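Local coordinates for hypothetical protein YfiH (Bacillus licheniformis, PDB 6DZD) that probably cleaves adenosine, inosine and methylthioadenosine with phosphate, probably also deaminates adenosine, and binds a zinc ion, at residues T51-V55 / A103-D107; F82-E88 / A109-D114; L144-A148 / S272-L276; P175-V181 / I238-E244. All blocks are in the same frame, centred on the assembly; numbering follows the deposited sequence.

Contacts 1, 2 and 3 touch in series, and contact 4 stands apart. Contact 1 touches contact 2 where Tyr106 OH lies 2.9 Å from Asp84 OD1, a probable hydrogen bond, and contact 2 reaches contact 3 through plain packing of Asp114 O on Ala148 CB. The nearest atoms of contact 4 are about 7 Å from contact 3, and its centre is about 31 Å from that of contact 1, on the opposite side of the chain's centre. Asp114 of contact 2 belongs to a possible Cys-His-Asp arrangement with Cys132 and His149; His54 of contact 1 and Ser272 of contact 3 lie near that group without touching it. The four-cysteine zinc site is remote from all four contacts.

Contact 1: residues T51-V55 / A103-D107; sequences TGLHV and AFRYD
His54 meets Tyr106 through its methylene more than through its ring. CB sits over one face of the tyrosine ring, 4.0 Å from the ring centroid and displaced toward the rim, in a CH-pi contact whose nearest ring atom is CE1. The two ring planes are only 21° from parallel, yet they are slid so far apart that they barely overlap, and the pair is not a true stack. With CG between the backbone N and the carbonyl carbon (chi1 61°), the imidazole is turned past the tyrosine ring; CB, set by the backbone, stays over the face. Val55 CG1 rests over the centre of one imidazole face. Leu53 has more of its surface covered by the other loop than His54. Leu53 CD1 presses on the backbone of 103-107, coming within 3.7 Å of Tyr106 N, while its CB lies 4.3 Å from Tyr106 CB. No hydrogen bond joins the two segments; the polar end of Tyr106 turns instead to Asp84, to which OH is hydrogen-bonded. Two loops thus meet at the surface, beside helix 59-72. Leu53 packs on Glu59, Val62 and Arg66 of this helix, and the Arg66 guanidinium ties the loops together by bonding Thr51 O through NE and Ala103 O through NH2. Thr51 and His54 also rest on Cys128 of strand 124-129.

Contact 2: residues F82-E88 / A109-D114; sequences FADQTHE and ALKATD
Ala83 and Leu110 face each other in a single beta bridge, with Leu110 N bonded to Phe82 O (2.8 Å) and Asp84 N to Leu110 O, and farther on Thr113 N reaches Asp84 O. Two aspartate side chains add to this, Asp84 holding one backbone amide of the other segment and Asp114 three. Asp84 holds CG anti to its own N (chi1 159°), which brings OD2 to Ala112 N at 2.7 Å; the amide lies on the anti side, 21° out of the carboxylate plane. Asp114 works in the reverse direction: His87 N approaches OD2 at 3.0 Å from above the carboxylate plane, while Thr86 N and Glu88 N make weak bonds to OD1. OD2 is also hydrogen-bonded to His149 ND1, consistent with a Cys-His-Asp arrangement that would include Cys132. With an alanine in place of Asp114, the His87 amide and the His149 ring would probably lose the carboxylate they share, leaving His149 freer to turn. Both segments are loops wedged between strands: Ala83 and Gln85 lie on Leu127 of strand 124-129, Leu110 and Thr113 on His92 of strand 91-93, and Phe82 makes a cation-pi contact with Arg66 of helix 59-72.

Contact 3: residues L144-A148 / S272-L276; sequences LVGIA and SFIGL
Val145, Ile274 and Ile147 contribute the greater part of the surface buried between these two strands, and all three direct their side chains across the gap. Ile274 occupies the middle and divides its branches between the other two. With CG1 anti to the backbone N (chi1 -162°), its long arm swings to Val145, CD1 coming within 3.5 Å of Val145 CB as the two side chains pass at a slant. Its short branch goes the other way: Ile274 CG2 meets Ile147 CG2 at 3.5 Å, the side chains running alongside each other in opposite directions. Val145 is further engaged by Leu276, whose CD1 lies 3.7 Å from Val145 CG2. At the other end Ile147 CD1 leans on Ser272 OG, and a water there donates to Ala148 O and accepts from Ser272 OG, a polar margin to an otherwise oily interface. Replacing Ile274 by alanine is likely to leave a gap facing Val145 and Ile147, between the two sheets, since both the arm and the branch that touch them would be gone. No hydrogen bond links the strands directly. The axes of segments 144-148 and 272-276 approach to 6.5 Å at 167°, nearly antiparallel, but the strands belong to different sheets: 144-150 bonds to 115-118 and 133-139, whereas 270-276 pairs with 124-129 and 30-35. This is the face-to-face packing of two mixed sheets, the interior of a sandwich-like core.

Contact 4: residues P175-V181 / I238-E244; sequences PADIRAV and IPNGQIE
The guanidinium of Arg179 lies flat over the amide of Gln242, the planes 9° apart, with Gln242 CD 3.7 Å above the centre of one face. Asp177 CA sits at the edge of the guanidinium, in its plane, and NH2 donates to Asp177 O. The stack lies at the start of a parallel strand pair, 179-182 beside 243-245 at the border of a mixed sheet; a long connection joins them, its last helix, 225-236, packing Leu233 on Ala180 and Ile243, a crossover interrupted by a small antiparallel sheet. The Gln242 amide is gripped twice within its own plane: NE2 donates to Ala176 O at 2.6 Å and, with its other N-H, to Ile178 O at 2.9 Å. Both oxygens are approached from above their carbonyl planes. These two bonds fix the amide's rotation and hold it nearly parallel to the guanidinium. The strands then pair by backbone, Ala180 N to Gln242 O, nearly along the C=O axis, and Glu244 N to Ala180 O (3.2 Å). On the side facing helix 159-169, where Val164 touches both isoleucines, Ile178 and Ile238 cross at about a right angle, Ile178 CG2 lying 3.4 Å from Ile238 CD1.

Contact 1: residues T51-V55 / A103-D107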
loop_
_atom_site.group_PDB
_atom_site.type_symbol
_atom_site.label_atom_id
_atom_site.label_comp_id
_atom_site.label_asym_id
_atom_site.label_seq_id
_atom_site.Cartn_x
_atom_site.Cartn_y
_atom_site.Cartn_z
ATOM N N THR A 51 9.817 0.588 9.070
ATOM C CA THR A 51 9.402 1.960 8.810
ATOM C C THR A 51 8.174 2.391 9.598
ATOM O O THR A 51 7.698 3.515 9.409
ATOM C CB THR A 51 9.121 2.140 7.317
ATOM O OG1 THR A 51 8.053 1.262 6.964
ATOM C CG2 THR A 51 10.353 1.789 6.487
ATOM N N GLY A 52 7.651 1.547 10.484
ATOM C CA GLY A 52 6.482 1.892 11.265
ATOM C C GLY A 52 6.882 2.461 12.613
ATOM O O GLY A 52 7.729 1.896 13.317
ATOM N N LEU A 53 6.273 3.596 12.957
ATOM C CA LEU A 53 6.427 4.189 14.271
ATOM C C LEU A 53 5.369 3.687 15.239
ATOM O O LEU A 53 5.364 4.088 16.402
ATOM C CB LEU A 53 6.365 5.720 14.184
ATOM C CG LEU A 53 7.550 6.501 13.598
ATOM C CD1 LEU A 53 7.207 7.993 13.401
ATOM C CD2 LEU A 53 8.793 6.325 14.474
ATOM N N HIS A 54 4.489 2.799 14.802
ATOM C CA HIS A 54 3.361 2.362 15.608
ATOM C C HIS A 54 3.461 0.891 16.014
ATOM O O HIS A 54 2.445 0.278 16.355
ATOM C CB HIS A 54 2.062 2.625 14.845
ATOM C CG HIS A 54 1.982 1.887 13.546
ATOM N ND1 HIS A 54 2.865 2.110 12.509
ATOM C CD2 HIS A 54 1.143 0.911 13.123
ATOM C CE1 HIS A 54 2.564 1.310 11.500
ATOM N NE2 HIS A 54 1.524 0.573 11.846
ATOM N N VAL A 55 4.646 0.293 15.940
ATOM C CA VAL A 55 4.797 -1.120 16.260
ATOM C C VAL A 55 5.772 -1.336 17.423
ATOM O O VAL A 55 6.345 -2.413 17.566
ATOM C CB VAL A 55 5.211 -1.927 15.017
ATOM C CG1 VAL A 55 4.157 -1.808 13.922
ATOM C CG2 VAL A 55 6.570 -1.470 14.518
ATOM N N ALA A 103 5.936 12.323 9.663
ATOM C CA ALA A 103 7.221 11.881 9.121
ATOM C C ALA A 103 8.230 11.622 10.231
ATOM O O ALA A 103 9.025 10.681 10.140
ATOM C CB ALA A 103 7.761 12.909 8.123
ATOM N N PHE A 104 8.223 12.446 11.286
ATOM C CA PHE A 104 9.125 12.252 12.420
ATOM C C PHE A 104 8.425 11.811 13.697
ATOM O O PHE A 104 9.085 11.302 14.607
ATOM C CB PHE A 104 9.911 13.542 12.703
ATOM C CG PHE A 104 10.759 13.981 11.549
ATOM C CD1 PHE A 104 10.237 14.794 10.555
ATOM C CD2 PHE A 104 12.065 13.547 11.435
ATOM C CE1 PHE A 104 11.018 15.191 9.486
ATOM C CE2 PHE A 104 12.846 13.935 10.375
ATOM C CZ PHE A 104 12.322 14.759 9.397
ATOM N N ARG A 105 7.116 11.962 13.775
ATOM C CA ARG A 105 6.363 11.613 14.962
ATOM C C ARG A 105 5.035 11.079 14.484
ATOM O O ARG A 105 4.462 11.631 13.548
ATOM C CB ARG A 105 6.120 12.821 15.875
ATOM C CG ARG A 105 7.374 13.528 16.370
ATOM C CD ARG A 105 7.000 14.607 17.352
ATOM N NE ARG A 105 8.154 15.329 17.871
ATOM C CZ ARG A 105 8.577 16.492 17.384
ATOM N NH1 ARG A 105 7.940 17.044 16.360
ATOM N NH2 ARG A 105 9.636 17.099 17.918
ATOM N N TYR A 106 4.560 9.996 15.108
ATOM C CA TYR A 106 3.238 9.473 14.777
ATOM C C TYR A 106 2.122 10.428 15.205
ATOM O O TYR A 106 1.021 10.364 14.642
ATOM C CB TYR A 106 3.048 8.107 15.438
ATOM C CG TYR A 106 1.946 7.259 14.840
ATOM C CD1 TYR A 106 2.175 6.519 13.681
ATOM C CD2 TYR A 106 0.691 7.174 15.441
ATOM C CE1 TYR A 106 1.194 5.731 13.128
ATOM C CE2 TYR A 106 -0.310 6.391 14.893
ATOM C CZ TYR A 106 -0.049 5.671 13.727
ATOM O OH TYR A 106 -1.008 4.864 13.154
ATOM N N ASP A 107 2.404 11.329 16.158
ATOM C CA ASP A 107 1.388 12.229 16.687
ATOM C C ASP A 107 0.779 13.113 15.609
ATOM O O ASP A 107 -0.384 13.521 15.737
ATOM C CB ASP A 107 1.983 13.122 17.770
ATOM C CG ASP A 107 2.402 12.350 19.005
ATOM O OD1 ASP A 107 2.191 11.111 19.031
ATOM O OD2 ASP A 107 2.947 12.990 19.946
#

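Contact 2: residues F82-E88 / A109-D114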
loop_
_atom_site.group_PDB
_atom_site.type_symbol
_atom_site.label_atom_id
_atom_site.label_comp_id
_atom_site.label_asym_id
_atom_site.label_seq_id
_atom_site.Cartn_x
_atom_site.Cartn_y
_atom_site.Cartn_z
ATOM N N PHE A 82 2.606 10.920 6.263
ATOM C CA PHE A 82 2.281 9.595 6.775
ATOM C C PHE A 82 0.877 9.595 7.370
ATOM O O PHE A 82 0.311 10.649 7.672
ATOM C CB PHE A 82 3.329 9.148 7.825
ATOM C CG PHE A 82 4.648 8.726 7.224
ATOM C CD1 PHE A 82 5.472 9.657 6.595
ATOM C CD2 PHE A 82 5.067 7.416 7.283
ATOM C CE1 PHE A 82 6.684 9.274 6.027
ATOM C CE2 PHE A 82 6.282 7.034 6.724
ATOM C CZ PHE A 82 7.089 7.963 6.101
ATOM N N ALA A 83 0.311 8.397 7.537
ATOM C CA ALA A 83 -1.064 8.244 8.003
ATOM C C ALA A 83 -1.129 7.397 9.262
ATOM O O ALA A 83 -0.350 6.456 9.446
ATOM C CB ALA A 83 -1.963 7.600 6.952
ATOM N N ASP A 84 -2.047 7.780 10.144
ATOM C CA ASP A 84 -2.470 6.960 11.270
ATOM C C ASP A 84 -3.465 5.960 10.704
ATOM O O ASP A 84 -4.648 6.264 10.551
ATOM C CB ASP A 84 -3.082 7.844 12.354
ATOM C CG ASP A 84 -3.990 7.086 13.293
ATOM O OD1 ASP A 84 -3.492 6.181 14.002
ATOM O OD2 ASP A 84 -5.198 7.400 13.306
ATOM N N GLN A 85 -2.991 4.768 10.364
ATOM C CA GLN A 85 -3.789 3.852 9.564
ATOM C C GLN A 85 -4.702 3.027 10.460
ATOM O O GLN A 85 -4.224 2.251 11.298
ATOM C CB GLN A 85 -2.877 2.972 8.716
ATOM C CG GLN A 85 -2.147 3.726 7.595
ATOM C CD GLN A 85 -0.967 2.952 7.051
ATOM O OE1 GLN A 85 0.143 3.471 6.940
ATOM N NE2 GLN A 85 -1.200 1.687 6.723
ATOM N N THR A 86 -6.019 3.189 10.276
ATOM C CA THR A 86 -7.017 2.531 11.114
ATOM C C THR A 86 -7.815 1.461 10.366
ATOM O O THR A 86 -8.877 1.057 10.834
ATOM C CB THR A 86 -7.975 3.558 11.728
ATOM O OG1 THR A 86 -8.643 4.279 10.690
ATOM C CG2 THR A 86 -7.234 4.532 12.625
ATOM N N HIS A 87 -7.342 1.005 9.206
ATOM C CA HIS A 87 -8.001 -0.077 8.477
ATOM C C HIS A 87 -9.466 0.227 8.171
ATOM O O HIS A 87 -10.314 -0.676 8.161
ATOM C CB HIS A 87 -7.867 -1.394 9.239
ATOM C CG HIS A 87 -6.471 -1.935 9.225
ATOM N ND1 HIS A 87 -6.111 -3.058 8.508
ATOM C CD2 HIS A 87 -5.335 -1.466 9.789
ATOM C CE1 HIS A 87 -4.818 -3.273 8.657
ATOM N NE2 HIS A 87 -4.323 -2.320 9.427
ATOM N N GLU A 88 -9.756 1.494 7.885
ATOM C CA GLU A 88 -11.016 1.963 7.340
ATOM C C GLU A 88 -10.728 2.537 5.950
ATOM O O GLU A 88 -9.771 2.117 5.281
ATOM C CB GLU A 88 -11.623 2.987 8.296
ATOM C CG GLU A 88 -11.557 2.579 9.756
ATOM C CD GLU A 88 -11.883 3.717 10.713
ATOM O OE1 GLU A 88 -13.078 3.888 11.024
ATOM O OE2 GLU A 88 -10.952 4.401 11.205
ATOM N N ALA A 109 0.790 12.181 12.206
ATOM C CA ALA A 109 0.334 11.388 11.071
ATOM C C ALA A 109 -1.151 11.634 10.850
ATOM O O ALA A 109 -1.892 11.914 11.796
ATOM C CB ALA A 109 0.602 9.902 11.317
ATOM N N LEU A 110 -1.584 11.560 9.589
ATOM C CA LEU A 110 -2.975 11.878 9.257
ATOM C C LEU A 110 -3.953 10.921 9.960
ATOM O O LEU A 110 -3.922 9.704 9.734
ATOM C CB LEU A 110 -3.148 11.855 7.738
ATOM C CG LEU A 110 -2.483 13.087 7.089
ATOM C CD1 LEU A 110 -2.461 13.026 5.567
ATOM C CD2 LEU A 110 -3.154 14.361 7.530
ATOM N N LYS A 111 -4.831 11.482 10.806
ATOM C CA LYS A 111 -5.615 10.674 11.740
ATOM C C LYS A 111 -6.626 9.788 11.019
ATOM O O LYS A 111 -7.426 10.272 10.208
ATOM C CB LYS A 111 -6.341 11.578 12.734
ATOM C CG LYS A 111 -6.930 10.836 13.926
ATOM C CD LYS A 111 -8.164 11.501 14.545
ATOM C CE LYS A 111 -8.473 10.825 15.894
ATOM N NZ LYS A 111 -9.784 11.169 16.542
ATOM N N ALA A 112 -6.641 8.498 11.372
ATOM C CA ALA A 112 -7.633 7.547 10.855
ATOM C C ALA A 112 -7.685 7.549 9.327
ATOM O O ALA A 112 -8.754 7.590 8.720
ATOM C CB ALA A 112 -9.014 7.838 11.433
ATOM N N THR A 113 -6.520 7.524 8.694
ATOM C CA THR A 113 -6.439 7.663 7.246
ATOM C C THR A 113 -5.716 6.471 6.629
ATOM O O THR A 113 -4.721 5.978 7.176
ATOM C CB THR A 113 -5.765 8.980 6.884
ATOM O OG1 THR A 113 -6.613 10.056 7.308
ATOM C CG2 THR A 113 -5.548 9.081 5.409
ATOM N N ASP A 114 -6.274 5.964 5.532
ATOM C CA ASP A 114 -5.686 4.833 4.838
ATOM C C ASP A 114 -5.571 5.056 3.332
ATOM O O ASP A 114 -5.134 4.146 2.618
ATOM C CB ASP A 114 -6.495 3.567 5.136
ATOM C CG ASP A 114 -6.583 3.272 6.632
ATOM O OD1 ASP A 114 -7.458 3.849 7.324
ATOM O OD2 ASP A 114 -5.760 2.473 7.116
#

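Contact 3: residues L144-A148 / S272-L276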
loop_
_atom_site.group_PDB
_atom_site.type_symbol
_atom_site.label_atom_id
_atom_site.label_comp_id
_atom_site.label_asym_id
_atom_site.label_seq_id
_atom_site.Cartn_x
_atom_site.Cartn_y
_atom_site.Cartn_z
ATOM N N LEU A 144 -1.934 13.113 -11.214
ATOM C CA LEU A 144 -2.314 12.708 -9.876
ATOM C C LEU A 144 -1.589 11.423 -9.520
ATOM O O LEU A 144 -1.504 10.491 -10.330
ATOM C CB LEU A 144 -3.817 12.477 -9.763
ATOM C CG LEU A 144 -4.736 13.698 -9.794
ATOM C CD1 LEU A 144 -6.189 13.237 -9.970
ATOM C CD2 LEU A 144 -4.573 14.544 -8.538
ATOM N N VAL A 145 -1.086 11.373 -8.298
ATOM C CA VAL A 145 -0.504 10.163 -7.750
ATOM C C VAL A 145 -1.253 9.858 -6.457
ATOM O O VAL A 145 -1.677 10.769 -5.735
ATOM C CB VAL A 145 1.022 10.308 -7.518
ATOM C CG1 VAL A 145 1.749 10.446 -8.828
ATOM C CG2 VAL A 145 1.343 11.501 -6.623
ATOM N N GLY A 146 -1.449 8.574 -6.185
ATOM C CA GLY A 146 -2.151 8.184 -4.979
ATOM C C GLY A 146 -1.710 6.824 -4.491
ATOM O O GLY A 146 -1.160 6.018 -5.245
ATOM N N ILE A 147 -1.948 6.579 -3.203
ATOM C CA ILE A 147 -1.707 5.264 -2.619
ATOM C C ILE A 147 -2.790 4.972 -1.594
ATOM O O ILE A 147 -3.262 5.866 -0.885
ATOM C CB ILE A 147 -0.307 5.130 -1.959
ATOM C CG1 ILE A 147 -0.075 6.233 -0.916
ATOM C CG2 ILE A 147 0.829 5.087 -3.030
ATOM C CD1 ILE A 147 1.227 6.073 -0.168
ATOM N N ALA A 148 -3.164 3.700 -1.507
ATOM C CA ALA A 148 -4.156 3.245 -0.556
ATOM C C ALA A 148 -3.712 1.941 0.110
ATOM O O ALA A 148 -3.119 1.056 -0.523
ATOM C CB ALA A 148 -5.504 3.077 -1.242
ATOM N N SER A 272 4.974 1.747 1.235
ATOM C CA SER A 272 4.829 2.209 -0.133
ATOM C C SER A 272 4.931 3.733 -0.150
ATOM O O SER A 272 4.577 4.410 0.820
ATOM C CB SER A 272 3.509 1.732 -0.743
ATOM O OG SER A 272 2.391 2.412 -0.222
ATOM N N PHE A 273 5.442 4.267 -1.255
ATOM C CA PHE A 273 5.652 5.700 -1.393
ATOM C C PHE A 273 5.412 6.102 -2.836
ATOM O O PHE A 273 5.691 5.337 -3.764
ATOM C CB PHE A 273 7.069 6.103 -0.968
ATOM C CG PHE A 273 8.122 5.354 -1.692
ATOM C CD1 PHE A 273 8.583 5.799 -2.921
ATOM C CD2 PHE A 273 8.609 4.178 -1.181
ATOM C CE1 PHE A 273 9.525 5.096 -3.601
ATOM C CE2 PHE A 273 9.558 3.455 -1.855
ATOM C CZ PHE A 273 10.028 3.914 -3.061
ATOM N N ILE A 274 4.906 7.314 -3.025
ATOM C CA ILE A 274 4.723 7.859 -4.362
ATOM C C ILE A 274 4.764 9.378 -4.264
ATOM O O ILE A 274 4.416 9.961 -3.233
ATOM C CB ILE A 274 3.410 7.354 -5.015
ATOM C CG1 ILE A 274 3.452 7.557 -6.530
ATOM C CG2 ILE A 274 2.181 8.042 -4.390
ATOM C CD1 ILE A 274 2.260 7.007 -7.269
ATOM N N GLY A 275 5.250 10.013 -5.326
ATOM C CA GLY A 275 5.314 11.459 -5.375
ATOM C C GLY A 275 5.745 11.933 -6.743
ATOM O O GLY A 275 6.334 11.182 -7.528
ATOM N N LEU A 276 5.446 13.200 -7.013
ATOM C CA LEU A 276 5.827 13.879 -8.243
ATOM C C LEU A 276 6.957 14.850 -7.927
ATOM O O LEU A 276 6.963 15.464 -6.856
ATOM C CB LEU A 276 4.639 14.634 -8.844
ATOM C CG LEU A 276 3.413 13.785 -9.210
ATOM C CD1 LEU A 276 2.121 14.444 -8.724
ATOM C CD2 LEU A 276 3.353 13.551 -10.706
HETATM O O HOH W 1 -0.602 1.396 -1.006
#

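Contact 4: residues P175-V181 / I238-E244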
loop_
_atom_site.group_PDB
_atom_site.type_symbol
_atom_site.label_atom_id
_atom_site.label_comp_id
_atom_site.label_asym_id
_atom_site.label_seq_id
_atom_site.Cartn_x
_atom_site.Cartn_y
_atom_site.Cartn_z
ATOM N N PRO A 175 -11.561 7.832 -16.072
ATOM C CA PRO A 175 -11.058 6.553 -15.536
ATOM C C PRO A 175 -10.212 5.761 -16.518
ATOM O O PRO A 175 -9.390 4.952 -16.077
ATOM C CB PRO A 175 -12.339 5.797 -15.168
ATOM C CG PRO A 175 -13.400 6.483 -15.918
ATOM C CD PRO A 175 -13.021 7.909 -15.987
ATOM N N ALA A 176 -10.398 5.948 -17.829
ATOM C CA ALA A 176 -9.537 5.295 -18.811
ATOM C C ALA A 176 -8.084 5.760 -18.716
ATOM O O ALA A 176 -7.185 5.030 -19.128
ATOM C CB ALA A 176 -10.084 5.533 -20.221
ATOM N N ASP A 177 -7.837 6.958 -18.191
ATOM C CA ASP A 177 -6.488 7.492 -18.060
ATOM C C ASP A 177 -5.762 6.981 -16.825
ATOM O O ASP A 177 -4.549 7.193 -16.718
ATOM C CB ASP A 177 -6.509 9.021 -17.995
ATOM C CG ASP A 177 -6.896 9.658 -19.309
ATOM O OD1 ASP A 177 -6.404 9.199 -20.353
ATOM O OD2 ASP A 177 -7.669 10.633 -19.306
ATOM N N ILE A 178 -6.460 6.352 -15.884
ATOM C CA ILE A 178 -5.851 6.021 -14.599
ATOM C C ILE A 178 -5.061 4.723 -14.727
ATOM O O ILE A 178 -5.531 3.739 -15.313
ATOM C CB ILE A 178 -6.918 5.922 -13.495
ATOM C CG1 ILE A 178 -7.632 7.266 -13.301
ATOM C CG2 ILE A 178 -6.302 5.461 -12.184
ATOM C CD1 ILE A 178 -8.902 7.158 -12.480
ATOM N N ARG A 179 -3.849 4.728 -14.187
ATOM C CA ARG A 179 -3.032 3.541 -14.048
ATOM C C ARG A 179 -2.995 3.144 -12.581
ATOM O O ARG A 179 -3.116 3.993 -11.694
ATOM C CB ARG A 179 -1.618 3.787 -14.574
ATOM C CG ARG A 179 -1.472 3.559 -16.065
ATOM C CD ARG A 179 -1.746 4.828 -16.887
ATOM N NE ARG A 179 -1.523 4.597 -18.318
ATOM C CZ ARG A 179 -2.271 5.100 -19.301
ATOM N NH1 ARG A 179 -1.975 4.821 -20.569
ATOM N NH2 ARG A 179 -3.316 5.878 -19.020
ATOM N N ALA A 180 -2.849 1.840 -12.336
ATOM C CA ALA A 180 -2.843 1.301 -10.987
ATOM C C ALA A 180 -1.837 0.167 -10.870
ATOM O O ALA A 180 -1.637 -0.603 -11.814
ATOM C CB ALA A 180 -4.234 0.806 -10.594
ATOM N N VAL A 181 -1.201 0.074 -9.713
ATOM C CA VAL A 181 -0.315 -1.031 -9.398
ATOM C C VAL A 181 -0.704 -1.591 -8.033
ATOM O O VAL A 181 -1.002 -0.833 -7.101
ATOM C CB VAL A 181 1.168 -0.600 -9.426
ATOM C CG1 VAL A 181 2.057 -1.605 -8.643
ATOM C CG2 VAL A 181 1.663 -0.423 -10.876
ATOM N N ILE A 238 -11.259 1.474 -14.178
ATOM C CA ILE A 238 -9.899 1.372 -14.696
ATOM C C ILE A 238 -9.844 0.193 -15.660
ATOM O O ILE A 238 -10.289 -0.910 -15.295
ATOM C CB ILE A 238 -8.901 1.204 -13.559
ATOM C CG1 ILE A 238 -8.881 2.452 -12.683
ATOM C CG2 ILE A 238 -7.539 0.958 -14.117
ATOM C CD1 ILE A 238 -7.802 2.407 -11.634
ATOM N N PRO A 239 -9.310 0.369 -16.869
ATOM C CA PRO A 239 -9.193 -0.773 -17.784
ATOM C C PRO A 239 -8.207 -1.793 -17.236
ATOM O O PRO A 239 -7.166 -1.441 -16.680
ATOM C CB PRO A 239 -8.694 -0.148 -19.096
ATOM C CG PRO A 239 -8.497 1.280 -18.858
ATOM C CD PRO A 239 -8.724 1.604 -17.411
ATOM N N ASN A 240 -8.573 -3.075 -17.357
ATOM C CA ASN A 240 -7.755 -4.130 -16.768
ATOM C C ASN A 240 -6.328 -4.112 -17.313
ATOM O O ASN A 240 -5.384 -4.465 -16.592
ATOM C CB ASN A 240 -8.407 -5.493 -17.001
ATOM C CG ASN A 240 -7.743 -6.598 -16.179
ATOM O OD1 ASN A 240 -7.257 -6.353 -15.064
ATOM N ND2 ASN A 240 -7.713 -7.819 -16.724
ATOM N N GLY A 241 -6.157 -3.701 -18.577
ATOM C CA GLY A 241 -4.832 -3.623 -19.160
ATOM C C GLY A 241 -3.918 -2.646 -18.448
ATOM O O GLY A 241 -2.694 -2.796 -18.492
ATOM N N GLN A 242 -4.491 -1.641 -17.780
ATOM C CA GLN A 242 -3.722 -0.626 -17.073
ATOM C C GLN A 242 -3.552 -0.945 -15.590
ATOM O O GLN A 242 -3.277 -0.035 -14.797
ATOM C CB GLN A 242 -4.373 0.741 -17.244
ATOM C CG GLN A 242 -3.846 1.527 -18.423
ATOM C CD GLN A 242 -4.889 2.456 -19.010
ATOM O OE1 GLN A 242 -5.091 2.483 -20.229
ATOM N NE2 GLN A 242 -5.551 3.229 -18.153
ATOM N N ILE A 243 -3.749 -2.201 -15.192
ATOM C CA ILE A 243 -3.520 -2.646 -13.819
ATOM C C ILE A 243 -2.459 -3.748 -13.825
ATOM O O ILE A 243 -2.567 -4.729 -14.574
ATOM C CB ILE A 243 -4.822 -3.125 -13.148
ATOM C CG1 ILE A 243 -5.887 -2.040 -13.228
ATOM C CG2 ILE A 243 -4.581 -3.516 -11.690
ATOM C CD1 ILE A 243 -7.241 -2.530 -12.810
ATOM N N GLU A 244 -1.435 -3.588 -12.992
ATOM C CA GLU A 244 -0.392 -4.595 -12.857
ATOM C C GLU A 244 -0.334 -5.056 -11.407
ATOM O O GLU A 244 -0.183 -4.238 -10.492
ATOM C CB GLU A 244 0.966 -4.054 -13.328
ATOM C CG GLU A 244 0.992 -3.499 -14.763
ATOM C CD GLU A 244 1.155 -4.573 -15.811
ATOM O OE1 GLU A 244 0.814 -5.753 -15.523
ATOM O OE2 GLU A 244 1.651 -4.242 -16.925
#